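Local coordinates for glutamyl-tRNA synthetase, cytoplasmic (Saccharomyces cerevisiae, PDB 2HRA), which attaches glutamate to tRNA(Glu) using ATP, and is represented here by its N-terminal GST-like domain, which binds the cofactor Arc1p, at residues Val32-Ala45 with Asp174-Lys186. Sequence-based numbering, arbitrary orientation.
Sequences VAYAELIAARIVNA and DPIFGEAHDFLSK
Arg41 illustrates how one side chain can tie its helix to the first turn of another, here by holding the carbonyls of Pro175 and Ile176. Its chain bends at chi3 (63°), which lays the guanidinium edge along the short helix 175-178. Arg41 NE donates to Ile176 O at 2.8 Å, nearly straight (167°). The bond from Arg41 NH2 to Pro175 O, also 2.8 Å, is more bent. Both acceptors lie close to the guanidinium plane, so the paired bonds limit its rotation, while Ala180 CA packs over the centre of one face. NH2 approaches Pro175 O from above the carbonyl plane, and Glu179 N takes the same oxygen from the other face. A water bridges NH2 to Glu179 OE1. The Arg41 and Phe183 side chains run in opposite directions, Arg41 NH1 lying 3.5 Å from Phe183 CB.

Beside this polar grip, Ile176 is a knob in the hole formed by Ile38, Arg41, Ile42 and Ala45, Ile176 CG2 reaching 3.6 Å from Ile42 CG1. The trans placement of Ile38 CG2 relative to N turns this methyl onto the Phe177 face, 3.7 Å from the centroid, in a CH-pi contact. Further along, Leu37 CD2 meets Ala180 CB, Val32 and Leu184 touch tip to tip, and Tyr34 OH makes a weak bond to His181 ND1.

Behind these contacts, Asp174 N-caps helix 175-178 by accepting from Ile176 N; the Arc1p-interacting region 159-175 ends at Pro175. Helix 34-45 lies nearly perpendicular to helix 180-186 (99°), with helix 175-178 also filling the contact, which joins the N-terminal thioredoxin-like half of the GST fold to the domain's C-terminal end. Trp143 and Tyr135 meet Phe177 edge-to-face, and strands 21-26 and 51-56 pack against Leu37 and Leu184.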
# COMPACT_ATOMS: atom_id res chain seq x y z
N VAL A 32 -5.91 -7.04 1.74
CA VAL A 32 -6.41 -5.88 1.00
C VAL A 32 -5.28 -5.13 0.30
O VAL A 32 -4.19 -4.94 0.87
CB VAL A 32 -7.20 -4.95 1.97
CG1 VAL A 32 -7.62 -3.62 1.28
CG2 VAL A 32 -8.43 -5.70 2.52
N ALA A 33 -5.55 -4.70 -0.94
CA ALA A 33 -4.56 -4.07 -1.80
C ALA A 33 -4.31 -2.60 -1.44
O ALA A 33 -4.49 -1.69 -2.26
CB ALA A 33 -5.00 -4.19 -3.26
N TYR A 34 -3.88 -2.37 -0.21
CA TYR A 34 -3.67 -0.99 0.26
C TYR A 34 -2.58 -0.31 -0.54
O TYR A 34 -2.71 0.85 -0.90
CB TYR A 34 -3.38 -0.94 1.79
CG TYR A 34 -4.60 -1.15 2.64
CD1 TYR A 34 -4.76 -2.33 3.38
CD2 TYR A 34 -5.64 -0.24 2.66
CE1 TYR A 34 -5.88 -2.53 4.14
CE2 TYR A 34 -6.79 -0.46 3.44
CZ TYR A 34 -6.90 -1.60 4.15
OH TYR A 34 -8.03 -1.86 4.92
N ALA A 35 -1.51 -1.02 -0.83
CA ALA A 35 -0.38 -0.40 -1.52
C ALA A 35 -0.80 0.17 -2.86
O ALA A 35 -0.42 1.29 -3.22
CB ALA A 35 0.72 -1.40 -1.70
N GLU A 36 -1.59 -0.62 -3.58
CA GLU A 36 -2.13 -0.33 -4.89
C GLU A 36 -3.06 0.83 -4.79
O GLU A 36 -2.97 1.76 -5.58
CB GLU A 36 -2.88 -1.55 -5.46
CG GLU A 36 -1.97 -2.74 -5.85
CD GLU A 36 -1.59 -3.67 -4.65
OE1 GLU A 36 -1.92 -3.38 -3.50
OE2 GLU A 36 -0.94 -4.72 -4.88
N LEU A 37 -3.97 0.80 -3.82
CA LEU A 37 -4.88 1.91 -3.61
C LEU A 37 -4.16 3.21 -3.29
O LEU A 37 -4.55 4.26 -3.79
CB LEU A 37 -5.91 1.59 -2.53
CG LEU A 37 -6.89 2.69 -2.08
CD1 LEU A 37 -7.92 3.08 -3.13
CD2 LEU A 37 -7.60 2.19 -0.82
N ILE A 38 -3.13 3.16 -2.44
CA ILE A 38 -2.42 4.38 -2.03
C ILE A 38 -1.64 4.95 -3.24
O ILE A 38 -1.65 6.17 -3.53
CB ILE A 38 -1.52 4.11 -0.74
CG1 ILE A 38 -2.40 3.83 0.48
CG2 ILE A 38 -0.67 5.31 -0.37
CD1 ILE A 38 -1.65 3.28 1.70
N ALA A 39 -1.03 4.06 -4.01
CA ALA A 39 -0.35 4.44 -5.25
C ALA A 39 -1.25 5.29 -6.15
O ALA A 39 -0.80 6.28 -6.73
CB ALA A 39 0.15 3.20 -5.98
N ALA A 40 -2.50 4.82 -6.30
CA ALA A 40 -3.51 5.47 -7.13
C ALA A 40 -3.92 6.78 -6.52
O ALA A 40 -4.10 7.74 -7.21
CB ALA A 40 -4.74 4.55 -7.30
N ARG A 41 -4.03 6.84 -5.20
CA ARG A 41 -4.32 8.11 -4.54
C ARG A 41 -3.22 9.14 -4.74
O ARG A 41 -3.51 10.33 -4.92
CB ARG A 41 -4.62 7.88 -3.06
CG ARG A 41 -5.90 7.10 -2.88
CD ARG A 41 -6.02 6.40 -1.54
NE ARG A 41 -6.05 7.31 -0.38
CZ ARG A 41 -7.14 7.91 0.12
NH1 ARG A 41 -8.35 7.81 -0.44
NH2 ARG A 41 -7.01 8.69 1.17
N ILE A 42 -1.97 8.68 -4.74
CA ILE A 42 -0.84 9.56 -4.99
C ILE A 42 -0.90 10.09 -6.42
O ILE A 42 -0.77 11.28 -6.68
CB ILE A 42 0.51 8.83 -4.70
CG1 ILE A 42 0.61 8.52 -3.20
CG2 ILE A 42 1.71 9.73 -5.21
CD1 ILE A 42 1.67 7.43 -2.80
N VAL A 43 -1.14 9.18 -7.36
CA VAL A 43 -1.24 9.56 -8.77
C VAL A 43 -2.35 10.62 -9.00
O VAL A 43 -2.10 11.68 -9.61
CB VAL A 43 -1.51 8.31 -9.63
CG1 VAL A 43 -1.87 8.71 -11.06
CG2 VAL A 43 -0.31 7.38 -9.62
N ASN A 44 -3.55 10.36 -8.49
CA ASN A 44 -4.64 11.32 -8.71
C ASN A 44 -4.47 12.62 -7.93
O ASN A 44 -4.99 13.65 -8.36
CB ASN A 44 -6.00 10.72 -8.37
CG ASN A 44 -6.45 9.64 -9.35
OD1 ASN A 44 -6.19 9.68 -10.56
ND2 ASN A 44 -7.16 8.69 -8.82
N ALA A 45 -3.77 12.57 -6.79
CA ALA A 45 -3.40 13.78 -6.05
C ALA A 45 -2.57 14.74 -6.89
O ALA A 45 -2.78 15.94 -6.82
CB ALA A 45 -2.65 13.44 -4.79
N ASP A 174 -0.67 11.40 6.98
CA ASP A 174 -0.89 11.86 5.63
C ASP A 174 -2.15 11.13 5.14
O ASP A 174 -2.12 9.92 4.93
CB ASP A 174 0.34 11.48 4.79
CG ASP A 174 0.29 12.01 3.36
OD1 ASP A 174 -0.81 12.29 2.88
OD2 ASP A 174 1.37 12.12 2.71
N PRO A 175 -3.26 11.87 4.93
CA PRO A 175 -4.55 11.28 4.52
C PRO A 175 -4.48 10.34 3.33
O PRO A 175 -5.26 9.37 3.23
CB PRO A 175 -5.37 12.51 4.11
CG PRO A 175 -4.75 13.66 4.74
CD PRO A 175 -3.32 13.34 4.99
N ILE A 176 -3.58 10.64 2.40
CA ILE A 176 -3.36 9.79 1.24
C ILE A 176 -3.16 8.35 1.67
O ILE A 176 -3.66 7.44 1.00
CB ILE A 176 -2.17 10.26 0.36
CG1 ILE A 176 -2.63 11.40 -0.55
CG2 ILE A 176 -1.62 9.11 -0.48
CD1 ILE A 176 -1.53 12.34 -1.06
N PHE A 177 -2.45 8.15 2.79
CA PHE A 177 -2.21 6.81 3.38
C PHE A 177 -3.25 6.50 4.44
O PHE A 177 -3.94 5.51 4.38
CB PHE A 177 -0.86 6.75 4.09
CG PHE A 177 0.32 6.75 3.17
CD1 PHE A 177 0.63 7.89 2.44
CD2 PHE A 177 1.12 5.64 3.06
CE1 PHE A 177 1.72 7.90 1.58
CE2 PHE A 177 2.21 5.63 2.21
CZ PHE A 177 2.51 6.76 1.47
N GLY A 178 -3.33 7.38 5.43
CA GLY A 178 -4.09 7.10 6.65
C GLY A 178 -5.62 7.10 6.53
O GLY A 178 -6.29 6.58 7.43
N GLU A 179 -6.17 7.69 5.46
CA GLU A 179 -7.62 7.62 5.22
C GLU A 179 -7.99 6.62 4.10
O GLU A 179 -9.16 6.52 3.72
CB GLU A 179 -8.19 9.01 4.89
CG GLU A 179 -8.02 9.99 6.03
CD GLU A 179 -8.61 11.34 5.73
OE1 GLU A 179 -9.09 11.58 4.61
OE2 GLU A 179 -8.58 12.18 6.64
N ALA A 180 -7.02 5.85 3.60
CA ALA A 180 -7.30 4.90 2.52
C ALA A 180 -8.28 3.82 3.00
O ALA A 180 -9.20 3.45 2.29
CB ALA A 180 -6.01 4.28 1.98
N HIS A 181 -8.08 3.34 4.22
CA HIS A 181 -9.01 2.38 4.81
C HIS A 181 -10.43 2.95 4.91
O HIS A 181 -11.38 2.34 4.42
CB HIS A 181 -8.54 1.92 6.19
CG HIS A 181 -9.63 1.29 6.99
ND1 HIS A 181 -10.04 -0.01 6.80
CD2 HIS A 181 -10.42 1.80 7.96
CE1 HIS A 181 -11.03 -0.28 7.63
NE2 HIS A 181 -11.29 0.80 8.35
N ASP A 182 -10.58 4.11 5.55
CA ASP A 182 -11.89 4.80 5.62
C ASP A 182 -12.50 5.06 4.24
O ASP A 182 -13.70 4.87 4.05
CB ASP A 182 -11.77 6.12 6.38
CG ASP A 182 -11.57 5.91 7.88
OD1 ASP A 182 -11.37 6.92 8.59
OD2 ASP A 182 -11.66 4.74 8.34
N PHE A 183 -11.69 5.49 3.27
CA PHE A 183 -12.16 5.63 1.90
C PHE A 183 -12.72 4.33 1.37
O PHE A 183 -13.78 4.30 0.76
CB PHE A 183 -11.04 6.08 0.96
CG PHE A 183 -11.42 5.94 -0.50
CD1 PHE A 183 -12.23 6.89 -1.11
CD2 PHE A 183 -11.04 4.83 -1.22
CE1 PHE A 183 -12.61 6.74 -2.43
CE2 PHE A 183 -11.43 4.68 -2.55
CZ PHE A 183 -12.21 5.64 -3.15
N LEU A 184 -11.99 3.26 1.57
CA LEU A 184 -12.42 1.97 1.07
C LEU A 184 -13.71 1.49 1.75
O LEU A 184 -14.64 1.02 1.09
CB LEU A 184 -11.27 0.96 1.23
CG LEU A 184 -11.47 -0.40 0.59
CD1 LEU A 184 -11.94 -0.29 -0.84
CD2 LEU A 184 -10.14 -1.17 0.71
N SER A 185 -13.77 1.65 3.06
CA SER A 185 -14.92 1.16 3.82
C SER A 185 -16.20 1.99 3.66
O SER A 185 -17.31 1.43 3.68
CB SER A 185 -14.53 0.98 5.29
OG SER A 185 -14.76 2.14 6.07
N LYS A 186 -16.07 3.31 3.49
CA LYS A 186 -17.24 4.16 3.14
C LYS A 186 -17.74 3.90 1.73
O LYS A 186 -18.93 3.89 1.50
CB LYS A 186 -16.91 5.65 3.31
CG LYS A 186 -16.72 6.02 4.78
CD LYS A 186 -16.05 7.39 5.00
CE LYS A 186 -15.65 7.60 6.48
NZ LYS A 186 -16.83 7.77 7.40
O HOH W 1 -8.63 11.17 2.06